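Probable aminotransferase (Pseudomonas aeruginosa, PDB 5YKR) is a probable aminotransferase of class III, a dimeric enzyme of the pyridoxal-phosphate-dependent aminotransferase fold that carries a covalently bound pyridoxal phosphate. Local coordinates at residues P279-L284 with A295-S300; L375-T380 with Y388-H393; E63-R68 with G90-A95. All coordinates share one frame; numbering follows the deposited sequence.

Interaction 1 (P279-L284 with A295-S300); sequences PDFFVL and AVWGCS
Asp280 meets Ser300 at the open end of the hairpin, just before strand 281-284 and just after strand 295-299. The backbone O of Asp280 accepts the N-H of Ser300 at 3.0 Å. One water joins their side chains: it donates to Asp280 OD1 and is also hydrogen-bonded to Ser300 OG. Each side chain has a further partner. Asp280 OD2 forms a salt bridge with Arg246 and accepts a hydrogen bond from the N of Leu256, and Ser300 OG caps the N of Gln303.

Phe281 comes next, opposite Cys299 in a non-hydrogen-bonded pair. Its CD2 lies 3.5 Å from Cys299 CB, and the sulfur sits obliquely to the ring. The edge of the Phe281 ring meets Trp297, with CE2 3.9 Å from Trp297 CZ3. Trp297 CG stands between its own backbone N and carbonyl carbon (chi1 65°), and the indole runs beside the phenyl ring in the same direction.

Phe282 forms two backbone bonds with Gly298, the shorter from Gly298 N to Phe282 O at 2.8 Å. Val283 CG2 rests 4.1 Å from Trp297 CB. Leu284 closes the ladder with two backbone bonds to Val296.

The pair is an antiparallel hairpin in the seven-stranded mixed sheet of the fold. Strand 255-259 flanks 281-284, and strand 132-136 flanks 295-299. Helices 139-154 and 301-310 pack on the Phe281 and Cys299 face, where Leu42 of the second subunit also touches Trp297 and Cys299.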
loop_
_atom_site.group_PDB
_atom_site.type_symbol
_atom_site.label_atom_id
_atom_site.label_comp_id
_atom_site.label_asym_id
_atom_site.label_seq_id
_atom_site.Cartn_x
_atom_site.Cartn_y
_atom_site.Cartn_z
ATOM N N PRO A 279 -18.662 -5.662 -15.251
ATOM C CA PRO A 279 -18.295 -5.676 -13.807
ATOM C C PRO A 279 -19.128 -4.671 -13.020
ATOM O O PRO A 279 -19.449 -3.618 -13.540
ATOM C CB PRO A 279 -16.825 -5.253 -13.793
ATOM C CG PRO A 279 -16.591 -4.701 -15.125
ATOM C CD PRO A 279 -17.595 -5.137 -16.109
ATOM N N ASP A 280 -19.390 -4.974 -11.778
ATOM C CA ASP A 280 -19.845 -3.935 -10.816
ATOM C C ASP A 280 -18.708 -3.072 -10.298
ATOM O O ASP A 280 -18.886 -1.900 -10.055
ATOM C CB ASP A 280 -20.649 -4.552 -9.673
ATOM C CG ASP A 280 -21.852 -5.291 -10.169
ATOM O OD1 ASP A 280 -22.607 -4.733 -11.033
ATOM O OD2 ASP A 280 -22.070 -6.452 -9.702
ATOM N N PHE A 281 -17.583 -3.729 -10.049
ATOM C CA PHE A 281 -16.341 -3.106 -9.622
ATOM C C PHE A 281 -15.209 -3.663 -10.484
ATOM O O PHE A 281 -15.230 -4.832 -10.851
ATOM C CB PHE A 281 -16.011 -3.404 -8.153
ATOM C CG PHE A 281 -16.979 -2.834 -7.173
ATOM C CD1 PHE A 281 -18.110 -3.530 -6.841
ATOM C CD2 PHE A 281 -16.731 -1.629 -6.544
ATOM C CE1 PHE A 281 -19.008 -3.027 -5.922
ATOM C CE2 PHE A 281 -17.632 -1.110 -5.587
ATOM C CZ PHE A 281 -18.775 -1.824 -5.301
ATOM N N PHE A 282 -14.217 -2.815 -10.738
ATOM C CA PHE A 282 -13.053 -3.157 -11.568
ATOM C C PHE A 282 -11.820 -2.717 -10.797
ATOM O O PHE A 282 -11.762 -1.569 -10.332
ATOM C CB PHE A 282 -13.177 -2.352 -12.877
ATOM C CG PHE A 282 -12.085 -2.566 -13.863
ATOM C CD1 PHE A 282 -10.871 -1.847 -13.780
ATOM C CD2 PHE A 282 -12.270 -3.467 -14.920
ATOM C CE1 PHE A 282 -9.885 -2.072 -14.711
ATOM C CE2 PHE A 282 -11.268 -3.650 -15.845
ATOM C CZ PHE A 282 -10.088 -2.958 -15.751
ATOM N N VAL A 283 -10.857 -3.608 -10.632
ATOM C CA VAL A 283 -9.620 -3.320 -9.912
ATOM C C VAL A 283 -8.398 -3.526 -10.810
ATOM O O VAL A 283 -8.314 -4.542 -11.539
ATOM C CB VAL A 283 -9.514 -4.266 -8.676
ATOM C CG1 VAL A 283 -8.126 -4.208 -8.010
ATOM C CG2 VAL A 283 -10.640 -3.954 -7.698
ATOM N N LEU A 284 -7.458 -2.594 -10.740
ATOM C CA LEU A 284 -6.234 -2.682 -11.540
ATOM C C LEU A 284 -5.043 -2.064 -10.841
ATOM O O LEU A 284 -5.043 -0.851 -10.613
ATOM C CB LEU A 284 -6.457 -1.996 -12.893
ATOM C CG LEU A 284 -5.218 -1.794 -13.785
ATOM C CD1 LEU A 284 -4.502 -3.125 -14.099
ATOM C CD2 LEU A 284 -5.673 -1.110 -15.073
ATOM N N ALA A 295 -2.834 1.632 -7.372
ATOM C CA ALA A 295 -3.881 0.908 -8.081
ATOM C C ALA A 295 -5.061 1.856 -8.241
ATOM O O ALA A 295 -5.169 2.869 -7.519
ATOM C CB ALA A 295 -4.313 -0.358 -7.318
ATOM N N VAL A 296 -5.965 1.490 -9.163
ATOM C CA VAL A 296 -7.244 2.143 -9.261
ATOM C C VAL A 296 -8.347 1.123 -9.048
ATOM O O VAL A 296 -8.183 -0.082 -9.346
ATOM C CB VAL A 296 -7.434 2.840 -10.637
ATOM C CG1 VAL A 296 -6.444 3.984 -10.799
ATOM C CG2 VAL A 296 -7.330 1.857 -11.817
ATOM N N TRP A 297 -9.492 1.591 -8.581
ATOM C CA TRP A 297 -10.688 0.818 -8.622
ATOM C C TRP A 297 -11.829 1.673 -9.070
ATOM O O TRP A 297 -11.881 2.853 -8.748
ATOM C CB TRP A 297 -10.966 0.074 -7.340
ATOM C CG TRP A 297 -11.245 0.835 -6.156
ATOM C CD1 TRP A 297 -10.361 1.220 -5.209
ATOM C CD2 TRP A 297 -12.539 1.265 -5.733
ATOM N NE1 TRP A 297 -11.025 1.880 -4.190
ATOM C CE2 TRP A 297 -12.371 1.925 -4.488
ATOM C CE3 TRP A 297 -13.834 1.172 -6.285
ATOM C CZ2 TRP A 297 -13.435 2.498 -3.788
ATOM C CZ3 TRP A 297 -14.887 1.725 -5.575
ATOM C CH2 TRP A 297 -14.692 2.336 -4.351
ATOM N N GLY A 298 -12.740 1.046 -9.776
ATOM C CA GLY A 298 -13.923 1.715 -10.317
ATOM C C GLY A 298 -15.195 0.967 -10.033
ATOM O O GLY A 298 -15.145 -0.221 -9.730
ATOM N N CYS A 299 -16.321 1.699 -10.069
ATOM C CA CYS A 299 -17.615 1.060 -9.860
ATOM C C CYS A 299 -18.678 1.679 -10.704
ATOM O O CYS A 299 -18.561 2.826 -11.188
ATOM C CB CYS A 299 -18.002 1.095 -8.400
ATOM S SG CYS A 299 -18.398 2.722 -7.705
ATOM N N SER A 300 -19.730 0.898 -10.884
ATOM C CA SER A 300 -20.912 1.375 -11.645
ATOM C C SER A 300 -21.639 2.482 -10.887
ATOM O O SER A 300 -21.484 2.643 -9.667
ATOM C CB SER A 300 -21.877 0.235 -11.894
ATOM O OG SER A 300 -22.512 -0.136 -10.669
HETATM O O HOH W 1 -23.853 -2.414 -10.768
#

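Interaction 2 (L375-T380 with Y388-H393); sequences LPWHVT and YLFMTH
The indole of Trp377 is layered between two side chains. Phe390 CD1 lies over the centre of one face, 3.5 Å from Trp377 CE2. Leu375 CD1 covers the opposite face. The Phe390 ring is inclined at 41° to the indole, so the pair is an oblique aromatic contact. Phe390 CA adds a CH-pi contact over the five-membered ring, 4.0 Å from its centroid. Tyr388 reaches the indole obliquely, its CD1 4.1 Å from Trp377 CE3. Trp377 NE1 turns to another partner, the backbone O of Phe5.

The imidazole of His378 is held differently. One face carries the backbone C of His393, offset toward the rim. Met391 O lies in the ring plane and accepts the N-H of ND1 at 2.8 Å, a nearly straight bond (174°), although the donor stands above the carbonyl plane. Thr380 OG1 also lies in the ring plane, at the edge. His378 CG sits between its backbone N and carbonyl carbon (chi1 69°), which helps to bring ND1 to the Met391 carbonyl. Leu389 CB and Met391 CG also touch the ring at CE1.

These residues belong to a tight antiparallel hairpin, strands 378-382 and 385-389, in a small three-stranded sheet. His378 and Leu389 exchange two backbone bonds; Val379 and Tyr388 form the next, non-hydrogen-bonded pair. Beyond the strand ends, Pro376 and Phe390 each centre an inverse gamma turn. Val379 CB packs on Tyr388 CB at 4.1 Å. Helices 349-372, 407-418 and 439-456 press on Trp377 and Tyr388, while Phe390 leans on Ile409 and Glu410 of helix 407-418.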
loop_
_atom_site.group_PDB
_atom_site.type_symbol
_atom_site.label_atom_id
_atom_site.label_comp_id
_atom_site.label_asym_id
_atom_site.label_seq_id
_atom_site.Cartn_x
_atom_site.Cartn_y
_atom_site.Cartn_z
ATOM N N LEU A 375 6.017 -33.708 -24.419
ATOM C CA LEU A 375 5.825 -33.454 -22.993
ATOM C C LEU A 375 4.339 -33.363 -22.686
ATOM O O LEU A 375 3.595 -32.735 -23.438
ATOM C CB LEU A 375 6.554 -32.188 -22.568
ATOM C CG LEU A 375 8.045 -32.284 -22.467
ATOM C CD1 LEU A 375 8.647 -30.883 -22.456
ATOM C CD2 LEU A 375 8.457 -33.063 -21.234
ATOM N N PRO A 376 3.903 -33.871 -21.517
ATOM C CA PRO A 376 2.504 -33.794 -21.115
ATOM C C PRO A 376 2.205 -32.445 -20.470
ATOM O O PRO A 376 1.716 -32.358 -19.341
ATOM C CB PRO A 376 2.401 -34.946 -20.090
ATOM C CG PRO A 376 3.752 -34.987 -19.437
ATOM C CD PRO A 376 4.708 -34.651 -20.542
ATOM N N TRP A 377 2.522 -31.386 -21.208
ATOM C CA TRP A 377 2.405 -30.004 -20.742
ATOM C C TRP A 377 1.607 -29.226 -21.803
ATOM O O TRP A 377 1.417 -29.692 -22.933
ATOM C CB TRP A 377 3.779 -29.338 -20.657
ATOM C CG TRP A 377 4.817 -29.914 -19.718
ATOM C CD1 TRP A 377 4.762 -31.088 -19.026
ATOM C CD2 TRP A 377 6.085 -29.342 -19.408
ATOM N NE1 TRP A 377 5.896 -31.256 -18.289
ATOM C CE2 TRP A 377 6.732 -30.198 -18.514
ATOM C CE3 TRP A 377 6.723 -28.145 -19.765
ATOM C CZ2 TRP A 377 7.979 -29.911 -17.983
ATOM C CZ3 TRP A 377 7.945 -27.869 -19.238
ATOM C CH2 TRP A 377 8.575 -28.758 -18.362
ATOM N N HIS A 378 1.157 -28.013 -21.439
ATOM C CA HIS A 378 0.504 -27.155 -22.442
ATOM C C HIS A 378 0.857 -25.710 -22.144
ATOM O O HIS A 378 1.300 -25.395 -21.037
ATOM C CB HIS A 378 -1.025 -27.326 -22.501
ATOM C CG HIS A 378 -1.732 -26.801 -21.301
ATOM N ND1 HIS A 378 -1.784 -27.484 -20.109
ATOM C CD2 HIS A 378 -2.324 -25.607 -21.097
ATOM C CE1 HIS A 378 -2.394 -26.715 -19.211
ATOM N NE2 HIS A 378 -2.751 -25.579 -19.795
ATOM N N VAL A 379 0.622 -24.873 -23.135
ATOM C CA VAL A 379 0.844 -23.447 -23.023
ATOM C C VAL A 379 -0.395 -22.677 -23.411
ATOM O O VAL A 379 -1.123 -23.055 -24.330
ATOM C CB VAL A 379 2.103 -23.002 -23.838
ATOM C CG1 VAL A 379 1.952 -23.164 -25.372
ATOM C CG2 VAL A 379 2.496 -21.567 -23.543
ATOM N N THR A 380 -0.593 -21.551 -22.689
ATOM C CA THR A 380 -1.736 -20.654 -22.860
ATOM C C THR A 380 -1.266 -19.206 -22.987
ATOM O O THR A 380 -0.282 -18.833 -22.384
ATOM C CB THR A 380 -2.689 -20.787 -21.657
ATOM O OG1 THR A 380 -3.128 -22.154 -21.580
ATOM C CG2 THR A 380 -3.904 -19.898 -21.766
ATOM N N TYR A 388 2.984 -21.670 -19.396
ATOM C CA TYR A 388 2.788 -23.101 -19.521
ATOM C C TYR A 388 2.551 -23.771 -18.132
ATOM O O TYR A 388 2.828 -23.181 -17.059
ATOM C CB TYR A 388 3.905 -23.772 -20.293
ATOM C CG TYR A 388 5.293 -23.418 -19.857
ATOM C CD1 TYR A 388 5.971 -24.187 -18.879
ATOM C CD2 TYR A 388 5.972 -22.347 -20.425
ATOM C CE1 TYR A 388 7.241 -23.843 -18.470
ATOM C CE2 TYR A 388 7.267 -22.033 -20.038
ATOM C CZ TYR A 388 7.899 -22.810 -19.095
ATOM O OH TYR A 388 9.154 -22.539 -18.654
ATOM N N LEU A 389 1.967 -24.956 -18.177
ATOM C CA LEU A 389 1.606 -25.728 -16.995
ATOM C C LEU A 389 1.945 -27.176 -17.299
ATOM O O LEU A 389 1.824 -27.634 -18.457
ATOM C CB LEU A 389 0.093 -25.628 -16.728
ATOM C CG LEU A 389 -0.501 -24.686 -15.700
ATOM C CD1 LEU A 389 -2.015 -24.751 -15.763
ATOM C CD2 LEU A 389 0.065 -24.910 -14.283
ATOM N N PHE A 390 2.300 -27.929 -16.246
ATOM C CA PHE A 390 2.775 -29.313 -16.430
ATOM C C PHE A 390 1.606 -30.312 -16.404
ATOM O O PHE A 390 1.589 -31.256 -15.612
ATOM C CB PHE A 390 3.827 -29.684 -15.383
ATOM C CG PHE A 390 4.922 -28.665 -15.172
ATOM C CD1 PHE A 390 5.458 -27.927 -16.230
ATOM C CD2 PHE A 390 5.445 -28.470 -13.913
ATOM C CE1 PHE A 390 6.466 -26.999 -16.004
ATOM C CE2 PHE A 390 6.474 -27.568 -13.674
ATOM C CZ PHE A 390 6.971 -26.822 -14.723
ATOM N N MET A 391 0.641 -30.093 -17.290
ATOM C CA MET A 391 -0.439 -31.041 -17.509
ATOM C C MET A 391 -0.860 -30.969 -18.988
ATOM O O MET A 391 -0.621 -29.967 -19.696
ATOM C CB MET A 391 -1.617 -30.729 -16.572
ATOM C CG MET A 391 -2.223 -29.330 -16.729
ATOM S SD MET A 391 -3.428 -28.845 -15.492
ATOM C CE MET A 391 -4.809 -29.923 -15.928
ATOM N N THR A 392 -1.459 -32.049 -19.461
ATOM C CA THR A 392 -1.714 -32.165 -20.898
ATOM C C THR A 392 -2.733 -31.152 -21.470
ATOM O O THR A 392 -2.590 -30.679 -22.589
ATOM C CB THR A 392 -2.149 -33.607 -21.240
ATOM O OG1 THR A 392 -1.036 -34.447 -20.989
ATOM C CG2 THR A 392 -2.495 -33.743 -22.654
ATOM N N HIS A 393 -3.748 -30.847 -20.683
ATOM C CA HIS A 393 -4.898 -30.087 -21.141
ATOM C C HIS A 393 -5.072 -28.861 -20.231
ATOM O O HIS A 393 -4.648 -28.873 -19.097
ATOM C CB HIS A 393 -6.161 -30.948 -21.073
ATOM C CG HIS A 393 -6.097 -32.211 -21.896
ATOM N ND1 HIS A 393 -6.155 -32.210 -23.275
ATOM C CD2 HIS A 393 -5.998 -33.507 -21.524
ATOM C CE1 HIS A 393 -6.084 -33.454 -23.720
ATOM N NE2 HIS A 393 -6.002 -34.262 -22.674
#

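Interaction 3 (E63-R68 with G90-A95); sequences EAQGAR and GHAQPA
The CB atoms of His91 and Ala64 are both directed across the contact. The methyl CB of Ala64 approaches the imidazole off-centre, 4.2 Å from the ring centroid and 29° from the ring normal. This is a CH-pi contact, closest at His91 CG. The same ring lies obliquely to Gly66 O, which is 3.3 Å from His91 CD2. CG of His91 is anti to its own carbonyl carbon (chi1 -59°), and the ring reaches both Ala64 and Gly66 from there. The far nitrogen, NE2, is hydrogen-bonded to Asp79 OD2, which probably helps to fix the rotation of the ring.

The backbones meet at one antiparallel bridge. Gly66 N donates to His91 O at 2.8 Å. In return His91 N donates to Gly66 O at 2.9 Å. Gly66 lies in the type II' turn from Gln65 to Arg68 that links strands 61-65 and 68-71 of the four-stranded mixed sheet. Its positive phi suits glycine. The partner segment is the loop leading into helix 94-104, with Gln93 at the N-cap. The bridge thus ties a hairpin turn to the approach of that helix.

Ala92 also directs its methyl at the hairpin. Its CB lies 4.0 Å from Ala64 O and is near the CG of Gln65, whose CB is directed away. Gln65 NE2 instead bonds to the O of Arg105 of the second subunit. Leu110 of that subunit packs against both Ala64 and His91, and its Ala104 packs on Ala92.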
loop_
_atom_site.group_PDB
_atom_site.type_symbol
_atom_site.label_atom_id
_atom_site.label_comp_id
_atom_site.label_asym_id
_atom_site.label_seq_id
_atom_site.Cartn_x
_atom_site.Cartn_y
_atom_site.Cartn_z
ATOM N N GLU A 63 21.297 -1.216 -13.806
ATOM C CA GLU A 63 20.376 -0.382 -14.569
ATOM C C GLU A 63 19.515 -1.209 -15.480
ATOM O O GLU A 63 19.837 -2.366 -15.822
ATOM C CB GLU A 63 21.117 0.686 -15.356
ATOM C CG GLU A 63 22.058 0.116 -16.361
ATOM C CD GLU A 63 22.868 1.180 -17.030
ATOM O OE1 GLU A 63 22.803 2.366 -16.608
ATOM O OE2 GLU A 63 23.563 0.829 -17.995
ATOM N N ALA A 64 18.410 -0.608 -15.895
ATOM C CA ALA A 64 17.441 -1.261 -16.777
ATOM C C ALA A 64 16.721 -0.248 -17.609
ATOM O O ALA A 64 16.378 0.843 -17.119
ATOM C CB ALA A 64 16.425 -2.046 -15.966
ATOM N N GLN A 65 16.416 -0.618 -18.845
ATOM C CA GLN A 65 15.683 0.265 -19.771
ATOM C C GLN A 65 14.952 -0.613 -20.755
ATOM O O GLN A 65 15.539 -1.582 -21.277
ATOM C CB GLN A 65 16.625 1.234 -20.486
ATOM C CG GLN A 65 17.163 2.396 -19.629
ATOM C CD GLN A 65 18.515 2.104 -18.942
ATOM O OE1 GLN A 65 19.234 1.141 -19.290
ATOM N NE2 GLN A 65 18.874 2.939 -17.953
ATOM N N GLY A 66 13.674 -0.364 -20.980
ATOM C CA GLY A 66 12.888 -1.222 -21.889
ATOM C C GLY A 66 12.789 -2.637 -21.349
ATOM O O GLY A 66 12.345 -2.820 -20.250
ATOM N N ALA A 67 13.236 -3.612 -22.152
ATOM C CA ALA A 67 13.290 -5.012 -21.720
ATOM C C ALA A 67 14.727 -5.489 -21.438
ATOM O O ALA A 67 14.968 -6.685 -21.407
ATOM C CB ALA A 67 12.630 -5.936 -22.755
ATOM N N ARG A 68 15.660 -4.580 -21.203
ATOM C CA ARG A 68 17.055 -4.913 -20.938
ATOM C C ARG A 68 17.417 -4.599 -19.516
ATOM O O ARG A 68 17.085 -3.524 -19.003
ATOM C CB ARG A 68 17.982 -4.157 -21.904
ATOM C CG ARG A 68 17.837 -4.662 -23.342
ATOM C CD ARG A 68 18.770 -3.978 -24.355
ATOM N NE ARG A 68 20.146 -4.470 -24.298
ATOM C CZ ARG A 68 21.176 -3.978 -24.995
ATOM N NH1 ARG A 68 21.043 -2.947 -25.828
ATOM N NH2 ARG A 68 22.370 -4.525 -24.842
ATOM N N GLY A 90 7.520 -2.098 -19.754
ATOM C CA GLY A 90 8.957 -1.876 -19.845
ATOM C C GLY A 90 9.495 -1.035 -18.707
ATOM O O GLY A 90 8.757 -0.315 -17.993
ATOM N N HIS A 91 10.798 -1.109 -18.534
ATOM C CA HIS A 91 11.493 -0.266 -17.586
ATOM C C HIS A 91 11.704 1.121 -18.155
ATOM O O HIS A 91 12.038 1.263 -19.332
ATOM C CB HIS A 91 12.815 -0.903 -17.205
ATOM C CG HIS A 91 12.659 -2.247 -16.594
ATOM N ND1 HIS A 91 12.004 -2.453 -15.406
ATOM C CD2 HIS A 91 13.014 -3.470 -17.059
ATOM C CE1 HIS A 91 12.020 -3.750 -15.129
ATOM N NE2 HIS A 91 12.608 -4.405 -16.129
ATOM N N ALA A 92 11.592 2.143 -17.289
ATOM C CA ALA A 92 12.007 3.481 -17.676
ATOM C C ALA A 92 11.319 3.987 -18.970
ATOM O O ALA A 92 11.976 4.558 -19.861
ATOM C CB ALA A 92 13.538 3.547 -17.809
ATOM N N GLN A 93 10.021 3.760 -19.087
ATOM C CA GLN A 93 9.249 4.363 -20.209
ATOM C C GLN A 93 9.451 5.863 -20.182
ATOM O O GLN A 93 9.222 6.505 -19.168
ATOM C CB GLN A 93 7.758 4.027 -20.060
ATOM C CG GLN A 93 7.244 2.801 -20.737
ATOM C CD GLN A 93 7.135 2.896 -22.230
ATOM O OE1 GLN A 93 7.372 3.971 -22.870
ATOM N NE2 GLN A 93 6.767 1.742 -22.831
ATOM N N PRO A 94 9.944 6.463 -21.286
ATOM C CA PRO A 94 10.353 7.841 -21.193
ATOM C C PRO A 94 9.245 8.835 -20.788
ATOM O O PRO A 94 9.509 9.743 -19.979
ATOM C CB PRO A 94 10.886 8.161 -22.587
ATOM C CG PRO A 94 11.204 6.878 -23.154
ATOM C CD PRO A 94 10.405 5.816 -22.519
ATOM N N ALA A 95 8.019 8.656 -21.303
ATOM C CA ALA A 95 6.977 9.599 -20.939
ATOM C C ALA A 95 6.642 9.513 -19.443
ATOM O O ALA A 95 6.303 10.527 -18.795
ATOM C CB ALA A 95 5.722 9.360 -21.746
#

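Overall arrangement
The three contacts are separate and follow one another along the chain: interaction 3 first, then interaction 1, then interaction 2. All belong to the class III aminotransferase part of the chain. Interactions 1 and 2 are on opposite sides of the chain's centre, with their own centres 32 Å apart and nearest atoms about 18 Å apart. Interaction 3 comes nearer to interaction 1, about 13 Å between nearest atoms, and both touch the second subunit. Interaction 2 touches no other protein chain of the assembly. The cofactor-bearing Lys286 falls between the two strands of interaction 1, two residues after Leu284, consistent with that hairpin lying near the active site.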